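Local coordinates for protein putative alpha-L-fucosidase (Bacteroides thetaiotaomicron, PDB 4H41) that probably hydrolyses fucose-containing glycans, using a TIM-barrel fold, and may help a gut bacterium break down host carbohydrates, at residues E55-F60 / E110-K115; T70-R75 / K115-L120; M82-P87 / W147-E152; M104-A109 / E152-F157. All blocks are in the same frame, centred on the assembly; numbering follows the deposited sequence.

Contact 1. Residues E55-F60 / E110-K115; sequences EWDLDF and EKYNMK
F60, on helix 53-65, lays its CB against the Y112 ring, with F60 CB 3.6 Å from Y112 CD2. The other end of the same ring reaches D57, one helical turn before F60: the phenol donates from Y112 OH to D57 OD1 at 2.7 Å. Y112 suits the place where helix 101-111 gives out, because its ring can lie on an apolar neighbour while its hydroxyl finds an acid. K111 arrives at the same oxygen, its extended chain bringing NZ to 2.9 Å from D57 OD1 in a salt bridge. The two donors come from opposite faces of the carboxylate plane, NZ lying 44° out of it. With CG anti to the backbone N (chi1 172°), D57 swings its carboxylate over to both of them, while OD2 turns to Q61. N113, with its positive phi, takes the C-prime position of the Schellman motif that ends the helix, a conformation asparagine tolerates well. Farther along, the selenomethionine M114 makes an oblique Met-aromatic contact, its SE 3.8 Å from F60 CD2. Were D57 replaced by an asparagine, K111 would probably lose its counter-charge and be freer to swing. A single buried carboxylate oxygen thus takes one charged and one neutral donor and ties the end of one helix to the flank of another; the nearby ammonium is likely to keep D57 ionised.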
# COMPACT_ATOMS: atom_id res chain seq x y z
N GLU B 55 -20.07 6.50 9.88
CA GLU B 55 -19.49 5.74 8.78
C GLU B 55 -19.94 4.29 8.82
O GLU B 55 -20.26 3.71 7.77
CB GLU B 55 -17.97 5.80 8.84
CG GLU B 55 -17.39 7.17 8.51
CD GLU B 55 -17.52 8.22 9.60
OE1 GLU B 55 -17.55 7.84 10.79
OE2 GLU B 55 -17.55 9.42 9.27
N TRP B 56 -20.03 3.70 10.02
CA TRP B 56 -20.46 2.29 10.12
C TRP B 56 -21.92 2.16 9.73
O TRP B 56 -22.28 1.23 9.01
CB TRP B 56 -20.19 1.73 11.51
CG TRP B 56 -18.80 1.21 11.63
CD1 TRP B 56 -17.78 1.74 12.35
CD2 TRP B 56 -18.27 0.08 10.94
NE1 TRP B 56 -16.64 0.97 12.19
CE2 TRP B 56 -16.92 -0.05 11.32
CE3 TRP B 56 -18.78 -0.81 9.99
CZ2 TRP B 56 -16.07 -1.03 10.78
CZ3 TRP B 56 -17.97 -1.85 9.55
CH2 TRP B 56 -16.63 -1.94 9.94
N ASP B 57 -22.77 3.11 10.12
CA ASP B 57 -24.18 3.10 9.72
C ASP B 57 -24.29 3.14 8.19
O ASP B 57 -25.04 2.36 7.59
CB ASP B 57 -24.91 4.29 10.33
CG ASP B 57 -26.32 4.42 9.79
OD1 ASP B 57 -27.20 3.65 10.24
OD2 ASP B 57 -26.52 5.21 8.85
N LEU B 58 -23.54 4.01 7.56
CA LEU B 58 -23.54 4.10 6.09
C LEU B 58 -23.02 2.79 5.46
O LEU B 58 -23.58 2.32 4.47
CB LEU B 58 -22.71 5.29 5.65
CG LEU B 58 -22.50 5.49 4.15
CD1 LEU B 58 -23.84 5.70 3.44
CD2 LEU B 58 -21.56 6.69 3.87
N ASP B 59 -22.00 2.16 6.05
CA ASP B 59 -21.52 0.90 5.50
C ASP B 59 -22.56 -0.19 5.61
O ASP B 59 -22.70 -0.98 4.67
CB ASP B 59 -20.19 0.40 6.13
CG ASP B 59 -19.21 0.12 5.02
OD1 ASP B 59 -19.11 0.94 4.10
OD2 ASP B 59 -18.56 -0.95 5.06
N PHE B 60 -23.32 -0.22 6.70
CA PHE B 60 -24.38 -1.22 6.83
C PHE B 60 -25.44 -1.02 5.74
O PHE B 60 -26.02 -1.99 5.24
CB PHE B 60 -24.99 -1.18 8.22
CG PHE B 60 -24.32 -2.12 9.21
CD1 PHE B 60 -23.00 -1.91 9.62
CD2 PHE B 60 -25.02 -3.20 9.76
CE1 PHE B 60 -22.38 -2.77 10.52
CE2 PHE B 60 -24.41 -4.03 10.71
CZ PHE B 60 -23.10 -3.78 11.11
N GLU B 110 -29.48 -4.72 14.25
CA GLU B 110 -30.92 -4.70 14.48
C GLU B 110 -31.62 -3.69 13.58
O GLU B 110 -32.67 -3.98 13.01
CB GLU B 110 -31.22 -4.39 15.94
CG GLU B 110 -32.70 -4.43 16.25
CD GLU B 110 -33.08 -4.32 17.70
OE1 GLU B 110 -32.16 -4.22 18.55
OE2 GLU B 110 -34.30 -4.30 17.99
N LYS B 111 -31.02 -2.53 13.43
CA LYS B 111 -31.57 -1.48 12.56
C LYS B 111 -31.75 -1.98 11.12
O LYS B 111 -32.76 -1.68 10.50
CB LYS B 111 -30.63 -0.27 12.57
CG LYS B 111 -31.19 0.95 11.88
CD LYS B 111 -30.21 2.11 11.99
CE LYS B 111 -30.65 3.27 11.15
NZ LYS B 111 -29.73 4.44 11.35
N TYR B 112 -30.78 -2.74 10.61
CA TYR B 112 -30.82 -3.21 9.22
C TYR B 112 -31.24 -4.66 9.09
O TYR B 112 -31.11 -5.23 8.02
CB TYR B 112 -29.45 -2.96 8.55
CG TYR B 112 -29.18 -1.48 8.42
CD1 TYR B 112 -29.83 -0.71 7.48
CD2 TYR B 112 -28.35 -0.82 9.33
CE1 TYR B 112 -29.67 0.66 7.41
CE2 TYR B 112 -28.15 0.55 9.25
CZ TYR B 112 -28.83 1.30 8.31
OH TYR B 112 -28.69 2.66 8.23
N ASN B 113 -31.83 -5.23 10.16
CA ASN B 113 -32.38 -6.57 10.22
C ASN B 113 -31.37 -7.62 9.74
O ASN B 113 -31.64 -8.43 8.85
CB ASN B 113 -33.69 -6.65 9.43
CG ASN B 113 -34.54 -7.85 9.84
OD1 ASN B 113 -34.60 -8.25 11.00
ND2 ASN B 113 -35.21 -8.48 8.89
N MSE B 114 -30.21 -7.60 10.35
CA MSE B 114 -29.15 -8.56 10.11
C MSE B 114 -28.88 -9.38 11.38
O MSE B 114 -29.21 -8.93 12.48
CB MSE B 114 -27.87 -7.84 9.66
CG MSE B 114 -27.99 -7.20 8.24
SE MSE B 114 -26.45 -6.19 7.99
CE MSE B 114 -26.94 -5.25 6.41
N LYS B 115 -28.31 -10.57 11.22
CA LYS B 115 -27.84 -11.40 12.33
C LYS B 115 -26.39 -11.06 12.62
O LYS B 115 -25.58 -10.97 11.70
CB LYS B 115 -27.96 -12.89 12.02
CG LYS B 115 -29.37 -13.41 12.19
CD LYS B 115 -29.38 -14.93 12.18
CE LYS B 115 -30.73 -15.59 12.33
NZ LYS B 115 -31.91 -14.79 11.86

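Contact 2. Residues T70-R75 / K115-L120; sequences TVIMIR and KFYFGL
Backbone hydrogen bonds join T70-R75 to K115-L120 as parallel neighbours, each short strand running at 18° to the other. V71 gives its N-H to K115 O and takes one back from Y117 N on its own O at 2.8 Å; M73 N then bonds to Y117 O at 3.0 Å. CA-H...O contacts fill in between, such as T70 CA to K115 O at 3.3 Å. Apolar contacts occupy both faces. On one, the T70 methyl CG2 lies 3.6 Å from Y117 CE1, and beta-branched I72 sets CG1 3.8 Å from Y117 CB, the two side chains running alongside each other. On the other, V71 CG2 meets the edge of the F116 ring, whose far end reaches M73 CB, with F116 CE2 3.8 Å away. The selenomethionine M73 extends past F116, then bends at chi3 (64°), which carries its methyl CE to 3.9 Å from F118 CE1. G119 fits because any CB there would run into the carbonyls of M73 and I74. V71, M73, F116 and F118 face the surrounding helices, whereas T70, I72 and Y117 look into the barrel: these are adjacent parallel strands of an eight-stranded TIM barrel.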
# COMPACT_ATOMS: atom_id res chain seq x y z
N THR B 70 -25.91 -11.09 7.33
CA THR B 70 -25.11 -11.58 8.45
C THR B 70 -23.83 -10.80 8.57
O THR B 70 -23.15 -10.61 7.58
CB THR B 70 -24.80 -13.07 8.24
OG1 THR B 70 -26.02 -13.81 8.20
CG2 THR B 70 -23.94 -13.65 9.35
N VAL B 71 -23.50 -10.33 9.77
CA VAL B 71 -22.23 -9.63 10.03
C VAL B 71 -21.53 -10.33 11.17
O VAL B 71 -22.17 -10.73 12.17
CB VAL B 71 -22.41 -8.13 10.27
CG1 VAL B 71 -22.91 -7.44 9.01
CG2 VAL B 71 -23.36 -7.86 11.44
N ILE B 72 -20.23 -10.55 11.02
CA ILE B 72 -19.45 -11.33 11.96
C ILE B 72 -18.29 -10.51 12.48
O ILE B 72 -17.32 -10.27 11.71
CB ILE B 72 -18.92 -12.62 11.31
CG1 ILE B 72 -20.05 -13.47 10.66
CG2 ILE B 72 -18.12 -13.41 12.36
CD1 ILE B 72 -19.94 -13.58 9.16
N MSE B 73 -18.31 -10.16 13.77
CA MSE B 73 -17.19 -9.40 14.36
C MSE B 73 -16.09 -10.39 14.57
O MSE B 73 -16.27 -11.34 15.30
CB MSE B 73 -17.61 -8.71 15.65
CG MSE B 73 -16.61 -7.63 16.06
SE MSE B 73 -17.08 -6.91 17.80
CE MSE B 73 -16.83 -8.48 18.74
N ILE B 74 -15.00 -10.25 13.85
CA ILE B 74 -14.03 -11.35 13.72
C ILE B 74 -13.36 -11.80 15.02
O ILE B 74 -13.22 -13.01 15.20
CB ILE B 74 -13.00 -11.04 12.59
CG1 ILE B 74 -12.31 -12.32 12.11
CG2 ILE B 74 -12.02 -9.97 12.99
CD1 ILE B 74 -11.56 -12.18 10.77
N ARG B 75 -13.00 -10.90 15.94
CA ARG B 75 -12.43 -11.31 17.22
C ARG B 75 -12.65 -10.21 18.24
O ARG B 75 -12.23 -9.05 18.05
CB ARG B 75 -10.97 -11.74 17.14
CG ARG B 75 -10.00 -10.70 16.61
CD ARG B 75 -8.67 -11.33 16.25
NE ARG B 75 -8.75 -12.26 15.12
CZ ARG B 75 -8.68 -11.96 13.83
NH1 ARG B 75 -8.53 -10.69 13.44
NH2 ARG B 75 -8.77 -12.91 12.91
N LYS B 115 -28.31 -10.57 11.22
CA LYS B 115 -27.84 -11.40 12.33
C LYS B 115 -26.39 -11.06 12.62
O LYS B 115 -25.58 -10.97 11.70
CB LYS B 115 -27.96 -12.89 12.02
CG LYS B 115 -29.37 -13.41 12.19
CD LYS B 115 -29.38 -14.93 12.18
CE LYS B 115 -30.73 -15.59 12.33
NZ LYS B 115 -31.91 -14.79 11.86
N PHE B 116 -26.08 -10.81 13.89
CA PHE B 116 -24.74 -10.51 14.34
C PHE B 116 -24.14 -11.78 14.95
O PHE B 116 -24.77 -12.40 15.80
CB PHE B 116 -24.75 -9.36 15.36
CG PHE B 116 -23.42 -9.11 16.03
CD1 PHE B 116 -23.10 -9.71 17.24
CD2 PHE B 116 -22.49 -8.24 15.47
CE1 PHE B 116 -21.91 -9.41 17.90
CE2 PHE B 116 -21.27 -7.99 16.10
CZ PHE B 116 -21.02 -8.54 17.34
N TYR B 117 -22.92 -12.13 14.52
CA TYR B 117 -22.13 -13.23 15.09
C TYR B 117 -20.97 -12.63 15.89
O TYR B 117 -20.23 -11.80 15.38
CB TYR B 117 -21.57 -14.17 14.03
CG TYR B 117 -22.55 -15.18 13.50
CD1 TYR B 117 -23.69 -14.78 12.82
CD2 TYR B 117 -22.28 -16.54 13.58
CE1 TYR B 117 -24.58 -15.72 12.28
CE2 TYR B 117 -23.15 -17.49 13.04
CZ TYR B 117 -24.28 -17.07 12.36
OH TYR B 117 -25.13 -17.98 11.81
N PHE B 118 -20.77 -13.13 17.11
CA PHE B 118 -19.73 -12.68 18.02
C PHE B 118 -18.48 -13.53 17.87
O PHE B 118 -18.51 -14.71 18.12
CB PHE B 118 -20.27 -12.79 19.47
CG PHE B 118 -19.29 -12.28 20.49
CD1 PHE B 118 -19.24 -10.93 20.81
CD2 PHE B 118 -18.38 -13.14 21.09
CE1 PHE B 118 -18.33 -10.46 21.76
CE2 PHE B 118 -17.48 -12.67 22.07
CZ PHE B 118 -17.48 -11.34 22.40
N GLY B 119 -17.38 -12.91 17.48
CA GLY B 119 -16.10 -13.60 17.37
C GLY B 119 -15.43 -13.76 18.72
O GLY B 119 -15.31 -12.79 19.49
N LEU B 120 -14.91 -14.95 18.99
CA LEU B 120 -14.25 -15.20 20.27
C LEU B 120 -12.94 -14.46 20.38
O LEU B 120 -12.34 -14.00 19.40
CB LEU B 120 -14.06 -16.72 20.48
CG LEU B 120 -15.34 -17.56 20.57
CD1 LEU B 120 -15.03 -18.97 20.98
CD2 LEU B 120 -16.36 -16.91 21.55

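Contact 3. Residues M82-P87 / W147-E152; sequences MTYPSP and WKMYGE
Within W147-E152, M149 is the first residue to touch the loop M82-P87. Its selenomethionine chain bends at chi3 (72°), setting the methyl at the edge of the Y84 ring, with M149 CE 4.2 Å from Y84 CD2. M149 SE also stands at that edge, 5.5 Å from the Y84 ring centroid, in a Met-aromatic contact. M149 CE lies 3.8 Å from P85 O, and SE lies 3.9 Å from P87 CD of the proline ring. A long, pliant, apolar chain suits a surface built of two prolines and a ring edge. Next comes Y150, which turns its ring edge toward the face of Y84 in an offset edge-to-face pair, the planes at 90° and the centroids 5.7 Å apart. Y150 CE2 approaches Y84 CD2 to 3.7 Å, and the phenol oxygen passes beyond, Y150 OH being 3.5 Å from Y84 CB. Y84 holds CG between its backbone N and carbonyl carbon (chi1 72°), which turns its ring face to this edge. Both hydroxyls bond to acids outside the two segments, Y150 OH to D100 and Y84 OH to E145, which also binds S86 OG. Without the phenol, as with a leucine in place of Y150, D100 would probably lose this donor. The loop and the late turns of the helix therefore meet mainly through apolar and aromatic surfaces, while the carboxylates of D100 and E145 satisfy the buried tyrosine hydroxyls.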
# COMPACT_ATOMS: atom_id res chain seq x y z
N MSE B 82 -9.31 -4.75 22.74
CA MSE B 82 -10.65 -5.30 22.87
C MSE B 82 -11.67 -4.40 22.17
O MSE B 82 -11.42 -3.22 21.92
CB MSE B 82 -11.03 -5.52 24.33
CG MSE B 82 -11.15 -4.24 25.12
SE MSE B 82 -11.49 -4.52 27.02
CE MSE B 82 -9.74 -4.85 27.59
N THR B 83 -12.83 -4.98 21.89
CA THR B 83 -13.92 -4.33 21.17
C THR B 83 -15.04 -3.86 22.07
O THR B 83 -15.98 -3.23 21.58
CB THR B 83 -14.51 -5.31 20.14
OG1 THR B 83 -15.08 -6.43 20.81
CG2 THR B 83 -13.50 -5.74 19.11
N TYR B 84 -15.01 -4.20 23.35
CA TYR B 84 -16.06 -3.82 24.30
C TYR B 84 -15.42 -3.71 25.71
O TYR B 84 -14.34 -4.26 25.90
CB TYR B 84 -17.21 -4.84 24.26
CG TYR B 84 -16.86 -6.17 24.89
CD1 TYR B 84 -16.11 -7.11 24.20
CD2 TYR B 84 -17.28 -6.49 26.18
CE1 TYR B 84 -15.75 -8.32 24.79
CE2 TYR B 84 -16.96 -7.71 26.77
CZ TYR B 84 -16.25 -8.65 26.04
OH TYR B 84 -15.81 -9.80 26.64
N PRO B 85 -16.10 -3.07 26.68
CA PRO B 85 -15.48 -2.87 28.01
C PRO B 85 -15.61 -4.11 28.87
O PRO B 85 -16.44 -4.18 29.76
CB PRO B 85 -16.25 -1.67 28.58
CG PRO B 85 -17.58 -1.76 27.95
CD PRO B 85 -17.37 -2.34 26.57
N SER B 86 -14.78 -5.11 28.56
CA SER B 86 -14.78 -6.41 29.24
C SER B 86 -14.28 -6.32 30.67
O SER B 86 -13.08 -6.13 30.86
CB SER B 86 -13.88 -7.38 28.48
OG SER B 86 -13.56 -8.54 29.24
N PRO B 87 -15.11 -6.56 31.71
CA PRO B 87 -14.57 -6.55 33.08
C PRO B 87 -13.42 -7.55 33.25
O PRO B 87 -12.42 -7.23 33.86
CB PRO B 87 -15.79 -6.93 33.96
CG PRO B 87 -16.95 -6.55 33.14
CD PRO B 87 -16.57 -6.78 31.72
N TRP B 147 -22.61 -13.09 27.03
CA TRP B 147 -24.02 -13.54 27.02
C TRP B 147 -24.85 -12.67 27.97
O TRP B 147 -25.94 -12.22 27.62
CB TRP B 147 -24.18 -15.01 27.41
CG TRP B 147 -25.60 -15.45 27.23
CD1 TRP B 147 -26.53 -15.68 28.22
CD2 TRP B 147 -26.32 -15.48 25.99
NE1 TRP B 147 -27.76 -15.92 27.66
CE2 TRP B 147 -27.66 -15.81 26.29
CE3 TRP B 147 -25.94 -15.34 24.65
CZ2 TRP B 147 -28.64 -15.91 25.30
CZ3 TRP B 147 -26.92 -15.42 23.67
CH2 TRP B 147 -28.24 -15.74 24.00
N LYS B 148 -24.32 -12.39 29.15
CA LYS B 148 -25.04 -11.59 30.14
C LYS B 148 -25.16 -10.13 29.74
O LYS B 148 -26.22 -9.54 29.90
CB LYS B 148 -24.36 -11.69 31.51
CG LYS B 148 -24.53 -13.08 32.13
CD LYS B 148 -23.56 -13.33 33.28
N MSE B 149 -24.08 -9.55 29.22
CA MSE B 149 -24.04 -8.13 28.88
C MSE B 149 -24.75 -7.82 27.56
O MSE B 149 -25.36 -6.77 27.44
CB MSE B 149 -22.58 -7.66 28.78
CG MSE B 149 -21.84 -7.65 30.13
SE MSE B 149 -19.89 -7.43 29.81
CE MSE B 149 -19.95 -5.54 29.27
N TYR B 150 -24.66 -8.72 26.58
CA TYR B 150 -25.20 -8.49 25.24
C TYR B 150 -26.20 -9.55 24.74
O TYR B 150 -27.23 -9.17 24.21
CB TYR B 150 -24.02 -8.42 24.24
CG TYR B 150 -23.02 -7.34 24.59
CD1 TYR B 150 -23.29 -6.00 24.31
CD2 TYR B 150 -21.78 -7.66 25.14
CE1 TYR B 150 -22.42 -5.00 24.73
CE2 TYR B 150 -20.91 -6.66 25.55
CZ TYR B 150 -21.21 -5.33 25.30
OH TYR B 150 -20.36 -4.36 25.70
N GLY B 151 -25.85 -10.82 24.82
CA GLY B 151 -26.67 -11.90 24.27
C GLY B 151 -28.10 -11.94 24.75
O GLY B 151 -29.01 -12.16 23.94
N GLU B 152 -28.31 -11.64 26.05
CA GLU B 152 -29.64 -11.60 26.67
C GLU B 152 -30.38 -10.30 26.43
O GLU B 152 -31.56 -10.22 26.75
CB GLU B 152 -29.51 -11.80 28.19
CG GLU B 152 -29.08 -13.20 28.57
CD GLU B 152 -29.14 -13.48 30.06
OE1 GLU B 152 -28.93 -12.55 30.86
OE2 GLU B 152 -29.32 -14.67 30.41

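Contact 4. Residues M104-A109 / E152-F157; sequences MYLRLA and EKYKSF
L106, on helix 101-111, is the main apolar anchor for E152-F157, and its two methyls divide the work. CD1 sits over one face of the Y154 ring in a CH-pi contact, 4.0 Å from the centroid and 21° off the normal, while L106 CB reaches 3.6 Å from Y154 CD2. CD2 goes the other way, between S156 and F157, with L106 CD2 3.9 Å from F157 CB. A branched leucine serves both neighbours at once. Close by, S156 donates to the backbone, its OG 2.7 Å from L106 O and tilted 21° from the carbonyl plane; with OG placed between the backbone N and the carbonyl carbon (chi1 63°), the hydroxyl faces the helix. A small serine fits here, where A109 CB packs 3.7 Å from S156 CB. The looser side has a water between the segments, donating to L106 O and accepting from S156 N at 3.2 Å, and R107, whose CG only brushes the edge of the Y154 ring, 4.2 Å from Y154 CE2. The guanidinium of R107 is held by salt bridges to E53 and D103, and D103 also accepts from Y154 OH. K155, in the middle of the type I turn Y154-F157, leads its side chain away to the exposed side. K155 and F157 also line a pocket that holds a polyether, probably from the crystallisation liquor. The turn links helix 136-151 to strand 157-162, lying against helix 101-111 while L106 and A109 also rest on F116 of strand 115-119.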
# COMPACT_ATOMS: atom_id res chain seq x y z
N MSE B 104 -22.40 -1.15 19.38
CA MSE B 104 -22.65 -0.45 18.13
C MSE B 104 -23.08 -1.40 17.05
O MSE B 104 -24.09 -1.14 16.38
CB MSE B 104 -21.40 0.32 17.65
CG MSE B 104 -21.67 1.21 16.47
SE MSE B 104 -20.03 1.82 15.70
CE MSE B 104 -19.43 0.11 14.95
N TYR B 105 -22.32 -2.47 16.84
CA TYR B 105 -22.67 -3.44 15.79
C TYR B 105 -23.99 -4.12 16.05
O TYR B 105 -24.74 -4.36 15.11
CB TYR B 105 -21.58 -4.51 15.61
CG TYR B 105 -20.30 -3.97 15.05
CD1 TYR B 105 -20.29 -3.15 13.92
CD2 TYR B 105 -19.07 -4.36 15.57
CE1 TYR B 105 -19.10 -2.71 13.35
CE2 TYR B 105 -17.87 -3.92 15.01
CZ TYR B 105 -17.89 -3.10 13.90
OH TYR B 105 -16.71 -2.70 13.33
N LEU B 106 -24.29 -4.48 17.29
CA LEU B 106 -25.58 -5.09 17.62
C LEU B 106 -26.74 -4.14 17.29
O LEU B 106 -27.74 -4.59 16.73
CB LEU B 106 -25.62 -5.52 19.06
CG LEU B 106 -24.84 -6.80 19.35
CD1 LEU B 106 -24.62 -6.98 20.83
CD2 LEU B 106 -25.57 -8.02 18.83
N ARG B 107 -26.59 -2.84 17.58
CA ARG B 107 -27.64 -1.85 17.27
C ARG B 107 -27.78 -1.67 15.76
O ARG B 107 -28.89 -1.58 15.26
CB ARG B 107 -27.35 -0.50 17.95
CG ARG B 107 -27.65 -0.54 19.44
CD ARG B 107 -27.55 0.84 20.09
NE ARG B 107 -26.18 1.33 20.14
CZ ARG B 107 -25.62 2.20 19.30
NH1 ARG B 107 -26.33 2.71 18.30
NH2 ARG B 107 -24.35 2.55 19.46
N LEU B 108 -26.66 -1.64 15.04
CA LEU B 108 -26.71 -1.48 13.59
C LEU B 108 -27.30 -2.74 12.94
O LEU B 108 -28.11 -2.62 12.02
CB LEU B 108 -25.33 -1.17 13.01
CG LEU B 108 -24.77 0.19 13.39
CD1 LEU B 108 -23.36 0.36 12.86
CD2 LEU B 108 -25.67 1.34 12.87
N ALA B 109 -26.94 -3.94 13.43
CA ALA B 109 -27.50 -5.18 12.90
C ALA B 109 -29.00 -5.21 13.10
O ALA B 109 -29.73 -5.61 12.18
CB ALA B 109 -26.85 -6.40 13.55
N GLU B 152 -28.31 -11.64 26.05
CA GLU B 152 -29.64 -11.60 26.67
C GLU B 152 -30.38 -10.30 26.43
O GLU B 152 -31.56 -10.22 26.75
CB GLU B 152 -29.51 -11.80 28.19
CG GLU B 152 -29.08 -13.20 28.57
CD GLU B 152 -29.14 -13.48 30.06
OE1 GLU B 152 -28.93 -12.55 30.86
OE2 GLU B 152 -29.32 -14.67 30.41
N LYS B 153 -29.70 -9.24 25.96
CA LYS B 153 -30.31 -7.91 25.83
C LYS B 153 -30.54 -7.43 24.41
O LYS B 153 -31.36 -6.53 24.24
CB LYS B 153 -29.41 -6.89 26.54
CG LYS B 153 -29.25 -7.21 28.03
CD LYS B 153 -28.56 -6.09 28.78
CE LYS B 153 -28.29 -6.48 30.21
NZ LYS B 153 -27.49 -5.44 30.90
N TYR B 154 -29.82 -7.95 23.41
CA TYR B 154 -29.92 -7.45 22.05
C TYR B 154 -30.47 -8.54 21.13
O TYR B 154 -29.88 -9.63 21.01
CB TYR B 154 -28.54 -7.00 21.54
CG TYR B 154 -27.91 -5.83 22.27
CD1 TYR B 154 -27.33 -6.00 23.52
CD2 TYR B 154 -27.84 -4.57 21.68
CE1 TYR B 154 -26.71 -4.93 24.18
CE2 TYR B 154 -27.20 -3.51 22.32
CZ TYR B 154 -26.62 -3.70 23.56
OH TYR B 154 -25.90 -2.69 24.18
N LYS B 155 -31.55 -8.20 20.43
CA LYS B 155 -32.28 -9.06 19.50
C LYS B 155 -31.39 -9.60 18.40
O LYS B 155 -31.57 -10.74 17.99
CB LYS B 155 -33.40 -8.20 18.88
CG LYS B 155 -34.29 -8.84 17.83
CD LYS B 155 -35.27 -7.77 17.37
CE LYS B 155 -36.19 -8.17 16.24
NZ LYS B 155 -37.01 -7.00 15.80
N SER B 156 -30.45 -8.80 17.91
CA SER B 156 -29.63 -9.19 16.77
C SER B 156 -28.47 -10.15 17.10
O SER B 156 -27.81 -10.61 16.19
CB SER B 156 -29.12 -7.94 16.09
OG SER B 156 -28.28 -7.23 16.98
N PHE B 157 -28.22 -10.47 18.38
CA PHE B 157 -27.16 -11.43 18.74
C PHE B 157 -27.61 -12.81 18.27
O PHE B 157 -28.45 -13.44 18.92
CB PHE B 157 -26.89 -11.38 20.25
CG PHE B 157 -25.58 -12.03 20.65
CD1 PHE B 157 -25.40 -13.40 20.56
CD2 PHE B 157 -24.56 -11.27 21.21
CE1 PHE B 157 -24.19 -13.99 20.94
CE2 PHE B 157 -23.37 -11.87 21.63
CZ PHE B 157 -23.20 -13.23 21.50
O HOH W 1 -29.85 -5.74 18.63

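All four contacts occupy one sector of the barrel wall, built from helix 53-65 through strand 157-162. Contact 2 is the strand pair itself, its centre about 8 Å from that of the chain, while contacts 1, 3 and 4 have centres about 17 to 20 Å out. Helix 101-111 serves contacts 1 and 4, whose centres are about 10 Å apart; contacts 1 and 2 share K115, and contacts 3 and 4 share E152. Contacts 1 and 3, at about 19 Å between centres, do not touch. Every pair alternates along the chain, as successive strand-helix units pack on their neighbours. F116 and F118 of contact 2 pack on residues of contact 4, joining sheet to outer layer.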